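PDB 5J8N: exodeoxyribonuclease III from Methanosarcina mazei, which probably cleaves DNA beside abasic sites and trims double-stranded DNA from its 3' ends, as AP endonucleases of the exonuclease III family do with magnesium or manganese. Local coordinates for residues Y124-A127 against F128-A131; M86-E89 against V90-R93; L133-A136 against N137-S141. The protein carries 3 engineered substitutions. All blocks are in the same frame, centred on the assembly; numbering follows the deposited sequence.

Overall arrangement
Along the chain the order is contact 2, contact 1, contact 3. Contact 2 forms the short helix 89-92 and the loop leading into it from strand 81-84; contacts 1 and 3 are successive parts of one long helix, 119-141, which makes the beta-alpha-beta crossover from strand 106-111 to strand 146-149. Between centres, contacts 1 and 2 lie about 11 Å apart, contacts 1 and 3 about 14 Å, and contacts 2 and 3 about 16 Å. Residues 86-93 touch both parts of the helix, Phe91 packing on Phe128 and Ala131, and Met86 O on Tyr135 CE2. The Lys125 end lies by Asn153, a predicted active-site residue, whereas contact 3 is away from the annotated sites.

Contact 1 of 3, residues Y124-A127 against F128-A131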
loop_
_atom_site.group_PDB
_atom_site.type_symbol
_atom_site.label_atom_id
_atom_site.label_comp_id
_atom_site.label_asym_id
_atom_site.label_seq_id
_atom_site.Cartn_x
_atom_site.Cartn_y
_atom_site.Cartn_z
ATOM N N TYR A 124 -6.826 17.345 1.750
ATOM C CA TYR A 124 -5.443 16.964 1.599
ATOM C C TYR A 124 -5.358 15.614 0.916
ATOM O O TYR A 124 -4.523 15.400 0.028
ATOM C CB TYR A 124 -4.751 16.923 2.982
ATOM C CG TYR A 124 -3.265 16.585 2.953
ATOM C CD1 TYR A 124 -2.309 17.610 2.871
ATOM C CD2 TYR A 124 -2.810 15.284 3.048
ATOM C CE1 TYR A 124 -0.959 17.292 2.847
ATOM C CE2 TYR A 124 -1.468 14.971 3.040
ATOM C CZ TYR A 124 -0.548 15.987 2.945
ATOM O OH TYR A 124 0.774 15.638 2.934
ATOM N N LYS A 125 -6.176 14.660 1.363
ATOM C CA LYS A 125 -6.253 13.350 0.730
ATOM C C LYS A 125 -6.538 13.465 -0.783
ATOM O O LYS A 125 -5.846 12.833 -1.590
ATOM C CB LYS A 125 -7.342 12.501 1.411
ATOM C CG LYS A 125 -7.520 11.125 0.810
ATOM C CD LYS A 125 -8.649 10.390 1.538
ATOM C CE LYS A 125 -8.753 8.955 0.989
ATOM N NZ LYS A 125 -9.919 8.245 1.617
ATOM N N MET A 126 -7.532 14.263 -1.146
ATOM C CA MET A 126 -7.865 14.406 -2.568
ATOM C C MET A 126 -6.724 15.093 -3.336
ATOM O O MET A 126 -6.435 14.716 -4.487
ATOM C CB MET A 126 -9.166 15.149 -2.716
ATOM C CG MET A 126 -10.386 14.460 -2.104
ATOM S SD MET A 126 -10.685 12.780 -2.704
ATOM C CE MET A 126 -11.054 13.098 -4.417
ATOM N N ALA A 127 -6.071 16.071 -2.719
ATOM C CA ALA A 127 -4.938 16.731 -3.364
ATOM C C ALA A 127 -3.762 15.738 -3.538
ATOM O O ALA A 127 -3.043 15.732 -4.552
ATOM C CB ALA A 127 -4.512 17.929 -2.545
ATOM N N PHE A 128 -3.531 14.896 -2.542
ATOM C CA PHE A 128 -2.503 13.851 -2.628
ATOM C C PHE A 128 -2.827 12.911 -3.765
ATOM O O PHE A 128 -1.943 12.555 -4.546
ATOM C CB PHE A 128 -2.379 13.108 -1.266
ATOM C CG PHE A 128 -1.211 12.180 -1.204
ATOM C CD1 PHE A 128 -1.270 10.966 -1.810
ATOM C CD2 PHE A 128 -0.070 12.520 -0.453
ATOM C CE1 PHE A 128 -0.206 10.064 -1.767
ATOM C CE2 PHE A 128 1.000 11.630 -0.395
ATOM C CZ PHE A 128 0.934 10.393 -1.054
ATOM N N TYR A 129 -4.080 12.473 -3.869
ATOM C CA TYR A 129 -4.502 11.583 -4.960
ATOM C C TYR A 129 -4.160 12.271 -6.309
ATOM O O TYR A 129 -3.642 11.594 -7.215
ATOM C CB TYR A 129 -6.010 11.359 -4.878
ATOM C CG TYR A 129 -6.489 10.271 -3.950
ATOM C CD1 TYR A 129 -5.634 9.264 -3.438
ATOM C CD2 TYR A 129 -7.838 10.207 -3.660
ATOM C CE1 TYR A 129 -6.158 8.210 -2.628
ATOM C CE2 TYR A 129 -8.356 9.164 -2.876
ATOM C CZ TYR A 129 -7.509 8.185 -2.368
ATOM O OH TYR A 129 -8.049 7.177 -1.602
ATOM N N ASP A 130 -4.473 13.559 -6.463
ATOM C CA ASP A 130 -4.227 14.244 -7.743
ATOM C C ASP A 130 -2.738 14.262 -8.063
ATOM O O ASP A 130 -2.325 14.014 -9.197
ATOM C CB ASP A 130 -4.750 15.672 -7.662
ATOM C CG ASP A 130 -6.265 15.750 -7.710
ATOM O OD1 ASP A 130 -6.888 14.795 -8.217
ATOM O OD2 ASP A 130 -6.821 16.799 -7.279
ATOM N N ALA A 131 -1.908 14.570 -7.059
ATOM C CA ALA A 131 -0.464 14.633 -7.270
ATOM C C ALA A 131 0.072 13.264 -7.608
ATOM O O ALA A 131 0.910 13.134 -8.474
ATOM C CB ALA A 131 0.254 15.203 -6.047
#
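Lys125 and Tyr129, one helical turn apart, run side by side in the same direction. The lysine chain is fully extended, with CG anti to the backbone N (chi1 179°), and this carries it along the tyrosine: Lys125 CG stands 4.2 Å above one face of the Tyr129 ring, displaced toward the rim, while farther out Lys125 CE closes to 3.2 Å from Tyr129 OH. Met126 comes to the same ring from another direction and crosses it obliquely. Its chain is bent at chi2 and chi3, leaving SD 5.2 Å from the centroid of the Tyr129 ring and 70° off the normal, a Met-aromatic contact. Tyr124 and Phe128 meet more loosely, Tyr124 CE2 lying 4.5 Å from Phe128 CD2. Beneath these side chains the backbone is regular alpha-helix, as in the bond of 2.9 Å from Tyr129 N to Lys125 O. The polar ends are fixed from outside: Lys125 NZ forms a salt bridge with Glu177 and bonds the backbone O of Asn153, a residue predicted to stabilise the transition state, and Tyr129 OH bonds Val152 O and Thr154 OG1. Helix 175-186 flanks this part of helix 119-141, stacking Trp180 on Tyr129, while Phe91 of helix 89-92 meets Tyr124 and Phe128 edge-to-face.

Contact 2 of 3, residues M86-E89 against V90-R93; sequences MGIE and VFDR
Asp92, in the short helix 89-92 whose N-cap is Ile88, turns its carboxylate back onto the loop that leads in. A chi1 of -65° swings the carboxylate to the side of its own backbone N, bringing both oxygens up to N-H groups of the loop. Met86 N gives a weak hydrogen bond to Asp92 OD1 at 2.8 Å, and Gly87 N a similarly bent, weak one to Asp92 OD2 at 2.9 Å; a longer, weak bond runs from Ile88 N to OD1. Three successive amides thus converge on one carboxylate and tie down the turn in which Gly87 takes left-handed backbone angles.

On the apolar side Ile88 and Phe91 lie alongside each other, with Ile88 CG2 3.6 Å from Phe91 CD2. Met86 CE comes to 4.0 Å from Phe91 CB, and this greasy flank faces helix 119-141, where Ile88 and Phe91 both touch Ala131.

On the exposed side, in one of two conformers of Arg93, its guanidinium meets Glu89 side-on in a salt bridge, NE to OE2 and NH2 to OE1; both bonds are unusually short, so the exact geometry is doubtful.

The N-cap carbonyl works in the other direction from the loop amides. Ile88 O accepts from Asp92 N at 2.8 Å, in the carbonyl plane, and also from Phe91 N, which stands above that plane.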
loop_
_atom_site.group_PDB
_atom_site.type_symbol
_atom_site.label_atom_id
_atom_site.label_comp_id
_atom_site.label_asym_id
_atom_site.label_seq_id
_atom_site.Cartn_x
_atom_site.Cartn_y
_atom_site.Cartn_z
ATOM N N MET A 86 7.420 12.358 -3.715
ATOM C CA MET A 86 7.095 12.720 -5.088
ATOM C C MET A 86 7.789 13.968 -5.591
ATOM O O MET A 86 7.688 14.318 -6.778
ATOM C CB MET A 86 5.583 12.927 -5.241
ATOM C CG MET A 86 4.797 11.682 -5.134
ATOM S SD MET A 86 2.978 11.918 -5.349
ATOM C CE MET A 86 2.447 12.586 -3.759
ATOM N N GLY A 87 8.459 14.674 -4.682
ATOM C CA GLY A 87 9.057 15.956 -4.979
ATOM C C GLY A 87 8.147 17.159 -4.783
ATOM O O GLY A 87 8.330 18.202 -5.405
ATOM N N ILE A 88 7.157 17.006 -3.911
ATOM C CA ILE A 88 6.267 18.119 -3.553
ATOM C C ILE A 88 6.290 18.222 -2.042
ATOM O O ILE A 88 5.834 17.294 -1.378
ATOM C CB ILE A 88 4.835 17.893 -4.045
ATOM C CG1 ILE A 88 4.832 17.807 -5.589
ATOM C CG2 ILE A 88 3.898 19.011 -3.524
ATOM C CD1 ILE A 88 3.569 17.260 -6.141
ATOM N N GLU A 89 6.820 19.309 -1.520
ATOM C CA GLU A 89 7.157 19.365 -0.068
ATOM C C GLU A 89 5.946 19.083 0.812
ATOM O O GLU A 89 6.062 18.348 1.816
ATOM C CB GLU A 89 7.798 20.715 0.300
ATOM C CG GLU A 89 8.351 20.773 1.740
ATOM C CD GLU A 89 7.290 21.117 2.810
ATOM O OE1 GLU A 89 6.334 21.875 2.508
ATOM O OE2 GLU A 89 7.418 20.637 3.965
ATOM N N VAL A 90 4.787 19.642 0.491
ATOM C CA VAL A 90 3.648 19.529 1.396
ATOM C C VAL A 90 3.191 18.069 1.486
ATOM O O VAL A 90 2.589 17.671 2.515
ATOM C CB VAL A 90 2.497 20.479 0.966
ATOM C CG1 VAL A 90 1.858 19.999 -0.343
ATOM C CG2 VAL A 90 1.476 20.623 2.065
ATOM N N PHE A 91 3.522 17.223 0.504
ATOM C CA PHE A 91 3.242 15.795 0.612
ATOM C C PHE A 91 4.459 15.027 1.103
ATOM O O PHE A 91 4.328 14.086 1.959
ATOM C CB PHE A 91 2.768 15.229 -0.761
ATOM C CG PHE A 91 1.556 15.935 -1.292
ATOM C CD1 PHE A 91 0.432 16.099 -0.477
ATOM C CD2 PHE A 91 1.527 16.487 -2.567
ATOM C CE1 PHE A 91 -0.686 16.775 -0.923
ATOM C CE2 PHE A 91 0.406 17.207 -3.003
ATOM C CZ PHE A 91 -0.711 17.355 -2.173
ATOM N N ASP A 92 5.653 15.388 0.660
ATOM C CA ASP A 92 6.851 14.621 1.029
ATOM C C ASP A 92 7.066 14.702 2.544
ATOM O O ASP A 92 7.524 13.687 3.140
ATOM C CB ASP A 92 8.110 15.134 0.273
ATOM C CG ASP A 92 8.023 14.927 -1.245
ATOM O OD1 ASP A 92 7.083 14.353 -1.723
ATOM O OD2 ASP A 92 8.936 15.429 -1.908
ATOM N N ARG A 93 6.679 15.794 3.181
ATOM C CA ARG A 93 6.982 15.992 4.594
ATOM C C ARG A 93 6.153 15.040 5.487
ATOM O O ARG A 93 6.390 14.965 6.697
ATOM C CB ARG A 93 6.751 17.448 5.010
ATOM C CG ARG A 93 5.308 17.829 5.393
ATOM C CD ARG A 93 5.195 19.216 6.124
ATOM N NE ARG A 93 5.235 20.363 5.217
ATOM C CZ ARG A 93 4.303 21.320 5.130
ATOM N NH1 ARG A 93 3.221 21.302 5.893
ATOM N NH2 ARG A 93 4.460 22.308 4.266
#

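Contact 3 of 3, residues L133-A136 against N137-S141; sequences LDYA and NALKS
Leu133 and Asn137, one turn apart, are joined first through the backbone: Asn137 N donates to Leu133 O at 2.8 Å. The same i to i+4 pattern links Ala138 N to Asp134 O and Lys140 N to Ala136 O, whereas the bond from Leu139 N to Tyr135 O is stretched to 3.3 Å though still nearly straight, at 167°.

A second polar link runs through water. One water donates to Asp134 OD1 at 2.9 Å and accepts from Asn137 ND2 at 3.0 Å, spanning two side chains three residues apart. The other end of the amide, Asn137 OD1, is bonded to Tyr189 OH, so both ends of the group are held.

In van der Waals packing, Leu133 lays its CD1 against the Asn137 amide, 3.6 Å from Asn137 ND2. The apolar contact belongs to Tyr135, whose ring, set opposite its own amide nitrogen (chi1 -177°), leans toward the next turn, where Tyr135 CE1 meets Leu139 CD1 at 3.6 Å.

The helix is wedged between several elements here: Leu133 packs on Trp180, Lys183 and Phe184 of helix 175-186, and Leu139 on Leu146 of strand 146-149. Tyr135 meets Phe97 of strand 97-101 edge-to-face and bonds Arg99 through its hydroxyl, while Ala136 touches Tyr189 of strand 189-191.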
loop_
_atom_site.group_PDB
_atom_site.type_symbol
_atom_site.label_atom_id
_atom_site.label_comp_id
_atom_site.label_asym_id
_atom_site.label_seq_id
_atom_site.Cartn_x
_atom_site.Cartn_y
_atom_site.Cartn_z
ATOM N N LEU A 133 -1.547 10.809 -9.064
ATOM C CA LEU A 133 -1.950 10.376 -10.401
ATOM C C LEU A 133 -1.073 11.061 -11.443
ATOM O O LEU A 133 -0.613 10.414 -12.402
ATOM C CB LEU A 133 -3.431 10.686 -10.620
ATOM C CG LEU A 133 -3.945 10.234 -11.995
ATOM C CD1 LEU A 133 -3.575 8.782 -12.252
ATOM C CD2 LEU A 133 -5.442 10.489 -12.032
ATOM N N ASP A 134 -0.766 12.326 -11.241
ATOM C CA ASP A 134 0.080 12.996 -12.220
ATOM C C ASP A 134 1.488 12.422 -12.222
ATOM O O ASP A 134 2.110 12.268 -13.298
ATOM C CB ASP A 134 0.132 14.515 -11.959
ATOM C CG ASP A 134 -1.171 15.227 -12.317
ATOM O OD1 ASP A 134 -2.036 14.654 -12.999
ATOM O OD2 ASP A 134 -1.357 16.360 -11.882
ATOM N N TYR A 135 2.015 12.103 -11.059
ATOM C CA TYR A 135 3.318 11.501 -10.925
ATOM C C TYR A 135 3.375 10.154 -11.625
ATOM O O TYR A 135 4.315 9.921 -12.412
ATOM C CB TYR A 135 3.657 11.358 -9.445
ATOM C CG TYR A 135 5.006 10.819 -9.159
ATOM C CD1 TYR A 135 5.256 9.451 -9.232
ATOM C CD2 TYR A 135 6.063 11.682 -8.840
ATOM C CE1 TYR A 135 6.535 8.945 -8.949
ATOM C CE2 TYR A 135 7.331 11.181 -8.561
ATOM C CZ TYR A 135 7.539 9.800 -8.608
ATOM O OH TYR A 135 8.806 9.328 -8.323
ATOM N N ALA A 136 2.423 9.277 -11.339
ATOM C CA ALA A 136 2.418 7.958 -11.968
ATOM C C ALA A 136 2.234 8.114 -13.458
ATOM O O ALA A 136 2.955 7.452 -14.226
ATOM C CB ALA A 136 1.329 7.152 -11.342
ATOM N N ASN A 137 1.333 8.990 -13.912
ATOM C CA ASN A 137 1.109 9.122 -15.343
ATOM C C ASN A 137 2.367 9.606 -16.058
ATOM O O ASN A 137 2.632 9.194 -17.166
ATOM C CB ASN A 137 -0.074 10.042 -15.600
ATOM C CG ASN A 137 -1.421 9.345 -15.364
ATOM O OD1 ASN A 137 -1.497 8.137 -15.212
ATOM N ND2 ASN A 137 -2.493 10.126 -15.370
ATOM N N ALA A 138 3.161 10.476 -15.444
ATOM C CA ALA A 138 4.367 10.924 -16.097
ATOM C C ALA A 138 5.327 9.761 -16.279
ATOM O O ALA A 138 5.926 9.657 -17.356
ATOM C CB ALA A 138 5.011 12.092 -15.299
ATOM N N LEU A 139 5.507 8.924 -15.267
ATOM C CA LEU A 139 6.361 7.743 -15.426
ATOM C C LEU A 139 5.825 6.771 -16.513
ATOM O O LEU A 139 6.587 6.228 -17.306
ATOM C CB LEU A 139 6.536 6.980 -14.115
ATOM C CG LEU A 139 7.361 7.748 -13.063
ATOM C CD1 LEU A 139 7.401 6.925 -11.784
ATOM C CD2 LEU A 139 8.750 8.031 -13.562
ATOM N N LYS A 140 4.520 6.564 -16.509
ATOM C CA LYS A 140 3.907 5.672 -17.482
ATOM C C LYS A 140 4.103 6.208 -18.910
ATOM O O LYS A 140 4.372 5.430 -19.829
ATOM C CB LYS A 140 2.420 5.488 -17.147
ATOM C CG LYS A 140 1.790 4.310 -17.909
ATOM C CD LYS A 140 0.445 3.923 -17.252
ATOM C CE LYS A 140 -0.596 4.989 -17.528
ATOM N NZ LYS A 140 -0.951 5.025 -18.982
ATOM N N SER A 141 4.036 7.530 -19.113
ATOM C CA SER A 141 4.237 8.187 -20.392
ATOM C C SER A 141 5.626 7.873 -20.935
ATOM O O SER A 141 5.828 7.802 -22.122
ATOM C CB SER A 141 4.026 9.720 -20.226
ATOM O OG SER A 141 4.564 10.453 -21.317
HETATM O O HOH W 1 -1.870 13.062 -15.371
#